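Local coordinates for protein Alpha/beta fold hydrolase (Pseudomonas aeruginosa, PDB 6I8W) that degrades membrane phospholipids as a membrane-bound phospholipase A, acting as a virulence factor, and probably also hydrolyses monoacylglycerols, at residues A[103-106]-A[107-110]; A[175-179]-A[180-184]; A[208-211]-A[212-216]; A[282-285]-A[286-290]. All coordinates share one frame; numbering follows the deposited sequence. Where two conformers were deposited one is given.

Contact 1: residues A[103-106]-A[107-110]; sequences SKPQ and QASY
The phenol of Tyr110 donates a hydrogen bond to the backbone carbonyl of Pro105, with only 2.6 Å between OH and O, and so ties an aromatic side chain to a type I beta turn that runs from Pro105 to Ala108. The approach is tilted 26° from the carbonyl plane. That same oxygen is the acceptor of the turn itself, yet the closing bond is weak: Ala108 N stands 3.5 Å from Pro105 O, although its hydrogen points almost straight at it (168°). The turn thus illustrates how a side chain two residues beyond the end of the turn can supply the stronger of two bonds to a single acceptor. Tyr110 can do this because its CG lies opposite the carbonyl carbon about CA and CB (chi1 -67°), which brings the ring back to the turn with Pro105 O near its plane, at the edge.

Around these bonds the packing is modest. The pyrrolidine of Pro105 touches both Tyr110 and Ala108, its CD 3.0 Å from Tyr110 OH and its CB 4.0 Å from Ala108 CB. At the two corners, Gln106 and Gln107 bend at chi2 and cross one another. The amide of Gln106 looks elsewhere, OE1 accepting from Gln227 NE2 on helix 208-234, while the same helix holds the far end of the loop through a bond from Tyr110 N to Gln231 OE1. Pro105 also leans on Leu50 of strand 50-57. Between the corner side chains themselves, the nearest approach beyond the backbone is that of Gln107 OE1 to Gln106 CG, 3.8 Å.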
loop_
_atom_site.group_PDB
_atom_site.type_symbol
_atom_site.label_atom_id
_atom_site.label_comp_id
_atom_site.label_asym_id
_atom_site.label_seq_id
_atom_site.Cartn_x
_atom_site.Cartn_y
_atom_site.Cartn_z
ATOM N N SER A 103 -13.963 5.510 1.679
ATOM C CA SER A 103 -15.144 4.933 2.330
ATOM C C SER A 103 -14.863 3.527 2.836
ATOM O O SER A 103 -14.116 2.780 2.211
ATOM C CB SER A 103 -16.358 4.884 1.375
ATOM O OG SER A 103 -16.782 6.181 1.004
ATOM N N LYS A 104 -15.486 3.177 3.956
ATOM C CA LYS A 104 -15.357 1.853 4.566
ATOM C C LYS A 104 -16.728 1.249 4.914
ATOM O O LYS A 104 -17.030 1.028 6.087
ATOM C CB LYS A 104 -14.490 1.948 5.829
ATOM C CG LYS A 104 -13.108 2.598 5.578
ATOM C CD LYS A 104 -12.331 2.818 6.874
ATOM C CE LYS A 104 -10.979 3.499 6.601
ATOM N NZ LYS A 104 -11.161 4.873 6.048
ATOM N N PRO A 105 -17.548 0.950 3.891
ATOM C CA PRO A 105 -18.875 0.357 4.144
ATOM C C PRO A 105 -18.760 -0.954 4.918
ATOM O O PRO A 105 -17.971 -1.824 4.539
ATOM C CB PRO A 105 -19.442 0.091 2.740
ATOM C CG PRO A 105 -18.526 0.733 1.793
ATOM C CD PRO A 105 -17.215 0.995 2.456
ATOM N N GLN A 106 -19.535 -1.089 5.982
ATOM C CA GLN A 106 -19.405 -2.227 6.875
ATOM C C GLN A 106 -19.784 -3.555 6.218
ATOM O O GLN A 106 -19.230 -4.596 6.566
ATOM C CB GLN A 106 -20.263 -2.008 8.125
ATOM C CG GLN A 106 -19.997 -3.008 9.247
ATOM C CD GLN A 106 -18.622 -2.833 9.874
ATOM O OE1 GLN A 106 -17.971 -3.810 10.245
ATOM N NE2 GLN A 106 -18.173 -1.584 9.990
ATOM N N GLN A 107 -20.706 -3.520 5.260
ATOM C CA GLN A 107 -21.226 -4.759 4.674
ATOM C C GLN A 107 -20.647 -5.092 3.299
ATOM O O GLN A 107 -21.132 -5.988 2.614
ATOM C CB GLN A 107 -22.759 -4.699 4.569
ATOM C CG GLN A 107 -23.474 -4.565 5.901
ATOM C CD GLN A 107 -23.104 -5.671 6.871
ATOM O OE1 GLN A 107 -22.721 -5.410 8.014
ATOM N NE2 GLN A 107 -23.217 -6.917 6.420
ATOM N N ALA A 108 -19.600 -4.391 2.891
ATOM C CA ALA A 108 -19.063 -4.621 1.561
ATOM C C ALA A 108 -18.118 -5.823 1.544
ATOM O O ALA A 108 -17.686 -6.310 2.595
ATOM C CB ALA A 108 -18.345 -3.373 1.059
ATOM N N SER A 109 -17.814 -6.307 0.347
ATOM C CA SER A 109 -16.772 -7.301 0.184
ATOM C C SER A 109 -15.423 -6.601 -0.039
ATOM O O SER A 109 -15.327 -5.637 -0.802
ATOM C CB SER A 109 -17.096 -8.236 -0.977
ATOM O OG SER A 109 -16.028 -9.145 -1.184
ATOM N N TYR A 110 -14.381 -7.109 0.604
ATOM C CA TYR A 110 -13.068 -6.525 0.466
ATOM C C TYR A 110 -12.055 -7.538 -0.045
ATOM O O TYR A 110 -10.854 -7.344 0.115
ATOM C CB TYR A 110 -12.605 -5.929 1.796
ATOM C CG TYR A 110 -13.424 -4.739 2.231
ATOM C CD1 TYR A 110 -13.182 -3.481 1.700
ATOM C CD2 TYR A 110 -14.444 -4.876 3.163
ATOM C CE1 TYR A 110 -13.933 -2.392 2.084
ATOM C CE2 TYR A 110 -15.195 -3.788 3.563
ATOM C CZ TYR A 110 -14.926 -2.547 3.013
ATOM O OH TYR A 110 -15.660 -1.455 3.392
#

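Contact 2: residues A[175-179]-A[180-184]; sequences EDLER and GENPL
The carboxylates of Asp176 and Glu181 lie face to face, their planes just 7° apart, with OD2 of the aspartate 3.9 Å from OE2 of the glutamate. A water near one edge of the pair donates to Glu181 OE1 at 2.6 Å and, weakly, to Asp176 OD1. Glu181 reaches the stack as an extended chain, its CG anti to its backbone N (chi1 178°), whereas OD2 of Asp176 also meets Pro183 CG at 3.4 Å. A second flat group, the guanidinium of Arg179, is met at its edge: NH1 donates in its own plane to Glu175 O, 2.9 Å away. Its salt bridge to Glu175 OE1 rests on one of two conformers and is less certain.

In the backbone, the helix ends in a Schellman motif. Glu181 N donates to Asp176 O over 3.0 Å and Gly180 N to Leu177 O over 3.1 Å, Gly180 being the C-prime residue with positive phi. Asp176 O is gripped twice, since Arg179 N and Glu181 N come to it from opposite faces of its plane. Past the turn, Leu177 CD2 rests on Asn182 CB at 3.9 Å, and both side chains touch Phe229 of helix 208-234. Asn182 OD1 then accepts from Leu184 N in an Asx turn.

Two stacked acids so close, at the C-terminal end of a helix where the dipole is unfavourable to negative charge, would probably bind a proton more readily than isolated carboxylates; the bridging water would partly relieve their repulsion.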
loop_
_atom_site.group_PDB
_atom_site.type_symbol
_atom_site.label_atom_id
_atom_site.label_comp_id
_atom_site.label_asym_id
_atom_site.label_seq_id
_atom_site.Cartn_x
_atom_site.Cartn_y
_atom_site.Cartn_z
ATOM N N GLU A 175 3.429 -18.537 9.668
ATOM C CA GLU A 175 3.741 -19.290 10.890
ATOM C C GLU A 175 2.959 -18.743 12.073
ATOM O O GLU A 175 2.398 -19.489 12.885
ATOM C CB GLU A 175 5.237 -19.222 11.211
ATOM C CG GLU A 175 6.138 -19.963 10.246
ATOM C CD GLU A 175 6.172 -21.449 10.530
ATOM O OE1 GLU A 175 5.433 -21.905 11.438
ATOM O OE2 GLU A 175 6.948 -22.160 9.855
ATOM N N ASP A 176 2.961 -17.413 12.178
ATOM C CA ASP A 176 2.271 -16.718 13.254
ATOM C C ASP A 176 0.779 -17.037 13.216
ATOM O O ASP A 176 0.159 -17.251 14.261
ATOM C CB ASP A 176 2.465 -15.208 13.151
ATOM C CG ASP A 176 3.863 -14.759 13.556
ATOM O OD1 ASP A 176 4.628 -15.569 14.131
ATOM O OD2 ASP A 176 4.183 -13.582 13.303
ATOM N N LEU A 177 0.215 -17.058 12.008
ATOM C CA LEU A 177 -1.223 -17.271 11.826
ATOM C C LEU A 177 -1.658 -18.629 12.362
ATOM O O LEU A 177 -2.787 -18.778 12.836
ATOM C CB LEU A 177 -1.610 -17.124 10.351
ATOM C CG LEU A 177 -1.548 -15.672 9.840
ATOM C CD1 LEU A 177 -1.874 -15.579 8.363
ATOM C CD2 LEU A 177 -2.461 -14.762 10.652
ATOM N N GLU A 178 -0.765 -19.616 12.316
ATOM C CA GLU A 178 -1.127 -20.942 12.828
ATOM C C GLU A 178 -1.313 -20.940 14.338
ATOM O O GLU A 178 -1.931 -21.848 14.889
ATOM C CB GLU A 178 -0.056 -21.985 12.473
ATOM C CG GLU A 178 0.336 -22.044 10.998
ATOM C CD GLU A 178 -0.724 -22.694 10.133
ATOM O OE1 GLU A 178 -0.491 -22.847 8.917
ATOM O OE2 GLU A 178 -1.789 -23.063 10.673
ATOM N N ARG A 179 -0.786 -19.922 15.008
ATOM C CA ARG A 179 -0.945 -19.821 16.454
ATOM C C ARG A 179 -1.854 -18.662 16.841
ATOM O O ARG A 179 -1.876 -18.249 18.000
ATOM C CB ARG A 179 0.410 -19.692 17.147
ATOM C CG ARG A 179 1.259 -20.953 17.078
ATOM C CD ARG A 179 2.126 -21.007 15.808
ATOM N NE ARG A 179 3.011 -22.170 15.822
ATOM C CZ ARG A 179 3.845 -22.502 14.841
ATOM N NH1 ARG A 179 3.910 -21.747 13.757
ATOM N NH2 ARG A 179 4.610 -23.583 14.948
ATOM N N GLY A 180 -2.585 -18.128 15.865
ATOM C CA GLY A 180 -3.536 -17.065 16.133
ATOM C C GLY A 180 -2.890 -15.713 16.361
ATOM O O GLY A 180 -3.455 -14.848 17.030
ATOM N N GLU A 181 -1.706 -15.521 15.793
ATOM C CA GLU A 181 -1.009 -14.252 15.922
ATOM C C GLU A 181 -0.940 -13.585 14.551
ATOM O O GLU A 181 -0.647 -14.227 13.544
ATOM C CB GLU A 181 0.409 -14.437 16.489
ATOM C CG GLU A 181 1.197 -13.116 16.602
ATOM C CD GLU A 181 2.655 -13.278 17.049
ATOM O OE1 GLU A 181 3.044 -14.361 17.534
ATOM O OE2 GLU A 181 3.423 -12.301 16.916
ATOM N N ASN A 182 -1.215 -12.287 14.525
ATOM C CA ASN A 182 -1.166 -11.506 13.300
ATOM C C ASN A 182 -0.587 -10.136 13.617
ATOM O O ASN A 182 -1.286 -9.265 14.134
ATOM C CB ASN A 182 -2.563 -11.392 12.665
ATOM C CG ASN A 182 -2.534 -10.692 11.305
ATOM O OD1 ASN A 182 -1.482 -10.253 10.839
ATOM N ND2 ASN A 182 -3.698 -10.600 10.661
ATOM N N PRO A 183 0.712 -9.951 13.334
ATOM C CA PRO A 183 1.364 -8.667 13.588
ATOM C C PRO A 183 0.759 -7.534 12.761
ATOM O O PRO A 183 0.958 -6.373 13.110
ATOM C CB PRO A 183 2.823 -8.925 13.181
ATOM C CG PRO A 183 2.986 -10.406 13.284
ATOM C CD PRO A 183 1.666 -10.977 12.883
ATOM N N LEU A 184 0.028 -7.862 11.696
ATOM C CA LEU A 184 -0.503 -6.824 10.808
ATOM C C LEU A 184 -1.748 -6.162 11.386
ATOM O O LEU A 184 -2.179 -5.120 10.902
ATOM C CB LEU A 184 -0.811 -7.392 9.419
ATOM C CG LEU A 184 0.347 -8.073 8.669
ATOM C CD1 LEU A 184 -0.082 -8.475 7.259
ATOM C CD2 LEU A 184 1.585 -7.199 8.619
HETATM O O HOH W 1 3.190 -16.881 17.023
#

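Contact 3: residues A[208-211]-A[212-216]; sequences APLK and RYLGE
Lys211 O accepts from Gly215 N at 2.9 Å, the shortest of the helical bonds that join 208-211 to 212-216. Leu214 N to Leu210 O follows at 3.0 Å and Arg212 N to Ala208 O at 3.1 Å, while the bond from Tyr213 N to Pro209 O is longer and weak. One carbonyl does double duty: Ala208 O takes the backbone hydrogen of Arg212 and also lies over one face of its guanidinium, 3.8 Å above the plane and off toward the rim. Pro209 CA covers the same face. It is the bend at chi3 (-99°) that turns the arginine back along the first helical turn instead of letting it run straight out.

On another side, Leu214 packs its branch on the preceding turn, CD1 lying 4.1 Å from Leu210 CG and CG only 3.3 Å from Leu210 O. Leu210 also touches Leu26 of the long N-terminal helix 3-38. Lys211 instead reaches Gln193 through NZ. The whole is the regular i to i+4 pattern at the N-terminal end of an alpha helix, here with Leu210 beside a bound octyl glucoside detergent and Leu214 beside a bound myristic acid.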
loop_
_atom_site.group_PDB
_atom_site.type_symbol
_atom_site.label_atom_id
_atom_site.label_comp_id
_atom_site.label_asym_id
_atom_site.label_seq_id
_atom_site.Cartn_x
_atom_site.Cartn_y
_atom_site.Cartn_z
ATOM N N ALA A 208 9.040 10.230 17.857
ATOM C CA ALA A 208 8.229 9.560 18.882
ATOM C C ALA A 208 6.772 10.042 18.960
ATOM O O ALA A 208 5.864 9.212 19.041
ATOM C CB ALA A 208 8.905 9.697 20.263
ATOM N N PRO A 209 6.535 11.373 18.946
ATOM C CA PRO A 209 5.127 11.784 18.979
ATOM C C PRO A 209 4.342 11.316 17.748
ATOM O O PRO A 209 3.193 10.916 17.883
ATOM C CB PRO A 209 5.211 13.313 19.041
ATOM C CG PRO A 209 6.559 13.596 19.662
ATOM C CD PRO A 209 7.443 12.530 19.091
ATOM N N LEU A 210 4.954 11.354 16.569
ATOM C CA LEU A 210 4.273 10.891 15.369
ATOM C C LEU A 210 4.005 9.389 15.443
ATOM O O LEU A 210 2.930 8.922 15.071
ATOM C CB LEU A 210 5.089 11.212 14.111
ATOM C CG LEU A 210 4.456 10.699 12.808
ATOM C CD1 LEU A 210 3.059 11.258 12.617
ATOM C CD2 LEU A 210 5.334 11.052 11.622
ATOM N N LYS A 211 4.983 8.640 15.936
ATOM C CA LYS A 211 4.842 7.196 16.068
ATOM C C LYS A 211 3.668 6.805 16.966
ATOM O O LYS A 211 2.893 5.931 16.619
ATOM C CB LYS A 211 6.127 6.590 16.628
ATOM C CG LYS A 211 6.024 5.100 16.909
ATOM C CD LYS A 211 7.246 4.632 17.678
ATOM C CE LYS A 211 6.912 3.445 18.565
ATOM N NZ LYS A 211 8.085 3.012 19.387
ATOM N N ARG A 212 3.541 7.463 18.113
ATOM C CA ARG A 212 2.451 7.159 19.035
ATOM C C ARG A 212 1.074 7.395 18.409
ATOM O O ARG A 212 0.143 6.616 18.619
ATOM C CB ARG A 212 2.596 7.980 20.321
ATOM C CG ARG A 212 3.597 7.382 21.294
ATOM C CD ARG A 212 3.614 8.104 22.637
ATOM N NE ARG A 212 4.715 9.060 22.736
ATOM C CZ ARG A 212 4.570 10.379 22.663
ATOM N NH1 ARG A 212 3.363 10.909 22.498
ATOM N NH2 ARG A 212 5.632 11.168 22.764
ATOM N N TYR A 213 0.932 8.477 17.654
ATOM C CA TYR A 213 -0.349 8.766 17.012
ATOM C C TYR A 213 -0.641 7.739 15.931
ATOM O O TYR A 213 -1.774 7.284 15.800
ATOM C CB TYR A 213 -0.374 10.184 16.459
ATOM C CG TYR A 213 -1.696 10.612 15.858
ATOM C CD1 TYR A 213 -2.866 10.606 16.623
ATOM C CD2 TYR A 213 -1.758 11.140 14.582
ATOM C CE1 TYR A 213 -4.071 11.044 16.095
ATOM C CE2 TYR A 213 -2.950 11.584 14.049
ATOM C CZ TYR A 213 -4.102 11.530 14.804
ATOM O OH TYR A 213 -5.272 11.982 14.255
ATOM N N LEU A 214 0.366 7.382 15.140
ATOM C CA LEU A 214 0.177 6.346 14.119
ATOM C C LEU A 214 -0.280 5.045 14.789
ATOM O O LEU A 214 -1.173 4.357 14.285
ATOM C CB LEU A 214 1.460 6.107 13.323
ATOM C CG LEU A 214 1.880 7.275 12.428
ATOM C CD1 LEU A 214 3.213 6.988 11.748
ATOM C CD2 LEU A 214 0.786 7.584 11.408
ATOM N N GLY A 215 0.325 4.728 15.933
ATOM C CA GLY A 215 -0.048 3.550 16.698
ATOM C C GLY A 215 -1.475 3.642 17.227
ATOM O O GLY A 215 -2.207 2.651 17.237
ATOM N N GLU A 216 -1.870 4.830 17.679
ATOM C CA GLU A 216 -3.239 5.039 18.140
ATOM C C GLU A 216 -4.219 4.832 16.988
ATOM O O GLU A 216 -5.231 4.149 17.135
ATOM C CB GLU A 216 -3.412 6.437 18.733
ATOM C CG GLU A 216 -2.722 6.643 20.072
ATOM C CD GLU A 216 -2.867 8.061 20.596
ATOM O OE1 GLU A 216 -3.713 8.816 20.067
ATOM O OE2 GLU A 216 -2.132 8.418 21.539
#

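Contact 4: residues A[282-285]-A[286-290]; sequences ENCG and HVPMV. With MYR (myristic acid), chain C.
Cys284 and Pro288 meet four residues apart, the sulfur SG 3.7 Å from Pro288 CA and 3.9 Å from its CB. The thiol gets there with SG anti to the backbone N (chi1 -171°), and the proline ring completes the fit by setting CD 3.7 Å from Gly285 O. No hydrogen bond crosses between 282-285 and 286-290, so between the two segments the contact is van der Waals packing of buried atoms.

Within this bend, the two side chains between Gly285 and Pro288 face the bound myristic acid. Its O2 lies at the edge of the His286 ring, in plane, 4.0 Å from NE2, and Val287 CG1 touches the acyl chain at C3, 3.7 Å away. The histidine ring is positioned from both nitrogens: ND1 is hydrogen-bonded to Asp258 OD2 and NE2 to Ser137 OG, an arrangement consistent with the Ser-His-Asp triad of alpha/beta hydrolases, with the serine on the nucleophile elbow. A fatty acid so near is what a lipase-like active site would be expected to hold.

Further out, Gly285 N donates to Glu291 OE2, which draws the loop onto the helix that follows. Val287 takes the N-cap position of helix 288-291, and its O accepts from Val290 N at 2.8 Å. The bend therefore carries the chain from the edge strand 276-281 into that short helix, with Val287 and Met289 packed on Asn136 at the end of the central strand 131-136.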
loop_
_atom_site.group_PDB
_atom_site.type_symbol
_atom_site.label_atom_id
_atom_site.label_comp_id
_atom_site.label_asym_id
_atom_site.label_seq_id
_atom_site.Cartn_x
_atom_site.Cartn_y
_atom_site.Cartn_z
ATOM N N GLU A 282 18.803 -6.579 -1.411
ATOM C CA GLU A 282 19.501 -7.249 -0.317
ATOM C C GLU A 282 19.276 -6.557 1.030
ATOM O O GLU A 282 19.238 -5.329 1.104
ATOM C CB GLU A 282 21.007 -7.307 -0.600
ATOM C CG GLU A 282 21.771 -8.249 0.331
ATOM C CD GLU A 282 22.434 -7.505 1.474
ATOM O OE1 GLU A 282 22.591 -6.269 1.366
ATOM O OE2 GLU A 282 22.800 -8.148 2.479
ATOM N N ASN A 283 19.140 -7.357 2.083
ATOM C CA ASN A 283 18.938 -6.872 3.449
ATOM C C ASN A 283 17.782 -5.888 3.541
ATOM O O ASN A 283 17.895 -4.831 4.175
ATOM C CB ASN A 283 20.217 -6.215 3.999
ATOM C CG ASN A 283 20.260 -6.215 5.527
ATOM O OD1 ASN A 283 19.817 -7.163 6.171
ATOM N ND2 ASN A 283 20.761 -5.132 6.106
ATOM N N CYS A 284 16.668 -6.263 2.920
ATOM C CA CYS A 284 15.494 -5.419 2.859
ATOM C C CYS A 284 14.249 -6.212 3.228
ATOM O O CYS A 284 14.186 -7.431 3.029
ATOM C CB CYS A 284 15.341 -4.820 1.459
ATOM S SG CYS A 284 14.079 -3.562 1.356
ATOM N N GLY A 285 13.261 -5.529 3.788
ATOM C CA GLY A 285 12.068 -6.224 4.259
ATOM C C GLY A 285 10.922 -6.191 3.270
ATOM O O GLY A 285 11.113 -6.090 2.052
ATOM N N HIS A 286 9.717 -6.249 3.826
ATOM C CA HIS A 286 8.467 -6.384 3.091
ATOM C C HIS A 286 8.021 -5.155 2.294
ATOM O O HIS A 286 7.198 -5.266 1.381
ATOM C CB HIS A 286 7.371 -6.750 4.103
ATOM C CG HIS A 286 6.019 -6.969 3.501
ATOM N ND1 HIS A 286 5.795 -7.860 2.475
ATOM C CD2 HIS A 286 4.806 -6.458 3.828
ATOM C CE1 HIS A 286 4.509 -7.857 2.164
ATOM N NE2 HIS A 286 3.890 -7.010 2.968
ATOM N N VAL A 287 8.522 -3.976 2.647
ATOM C CA VAL A 287 8.061 -2.770 1.950
ATOM C C VAL A 287 9.253 -1.956 1.422
ATOM O O VAL A 287 9.547 -0.864 1.910
ATOM C CB VAL A 287 7.136 -1.903 2.865
ATOM C CG1 VAL A 287 5.756 -2.600 3.066
ATOM C CG2 VAL A 287 7.774 -1.655 4.223
ATOM N N PRO A 288 9.952 -2.499 0.405
ATOM C CA PRO A 288 11.152 -1.849 -0.149
ATOM C C PRO A 288 10.903 -0.387 -0.543
ATOM O O PRO A 288 11.784 0.467 -0.335
ATOM C CB PRO A 288 11.486 -2.693 -1.400
ATOM C CG PRO A 288 10.744 -3.951 -1.268
ATOM C CD PRO A 288 9.584 -3.728 -0.325
ATOM N N MET A 289 9.719 -0.097 -1.077
ATOM C CA MET A 289 9.411 1.264 -1.530
ATOM C C MET A 289 9.316 2.240 -0.356
ATOM O O MET A 289 9.384 3.447 -0.557
ATOM C CB MET A 289 8.115 1.298 -2.345
ATOM C CG MET A 289 6.852 1.287 -1.503
ATOM S SD MET A 289 6.477 -0.396 -0.884
ATOM C CE MET A 289 4.877 -0.090 -0.127
ATOM N N VAL A 290 9.166 1.721 0.866
ATOM C CA VAL A 290 9.212 2.578 2.055
ATOM C C VAL A 290 10.588 2.525 2.726
ATOM O O VAL A 290 11.115 3.554 3.135
ATOM C CB VAL A 290 8.129 2.185 3.081
ATOM C CG1 VAL A 290 8.201 3.087 4.325
ATOM C CG2 VAL A 290 6.741 2.239 2.443
HETATM C C1 MYR C . 1.864 -3.630 4.735
HETATM O O1 MYR C . 1.897 -3.365 3.511
HETATM O O2 MYR C . 1.458 -4.731 5.172
HETATM C C2 MYR C . 2.414 -2.615 5.719
HETATM C C3 MYR C . 2.877 -1.362 4.977
HETATM C C4 MYR C . 3.737 -0.467 5.864
HETATM C C5 MYR C . 2.934 0.156 6.996
HETATM C C6 MYR C . 3.771 1.218 7.696
HETATM C C7 MYR C . 3.151 2.606 7.569
HETATM C C8 MYR C . 4.223 3.660 7.304
HETATM C C9 MYR C . 3.962 4.956 8.070
HETATM C C10 MYR C . 3.520 6.066 7.126
HETATM C C11 MYR C . 3.564 7.437 7.794
HETATM C C12 MYR C . 2.759 8.448 6.985
HETATM C C13 MYR C . 3.330 9.849 7.145
HETATM C C14 MYR C . 3.320 10.571 5.817
#

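Overall arrangement
From the N terminus, the four contacts come in series, each within one unbroken stretch; none nests in or crosses another, and no two touch. Contact 1 closes a surface turn between strand 90-94 and helix 112-125; contact 2 ends helix 172-177 before helix 191-199; contact 3 opens helix 208-234; contact 4 leads from strand 276-281 into helix 288-291. Helix 208-234 links the first three, beginning at contact 3 and meeting contact 2 through Phe229 and contact 1 through Gln227 and Gln231. Contacts 3 and 4, whose centres are 22 Å apart, both reach bound myristic acid, whereas contacts 1 and 4 lie on opposite sides of the chain's centre.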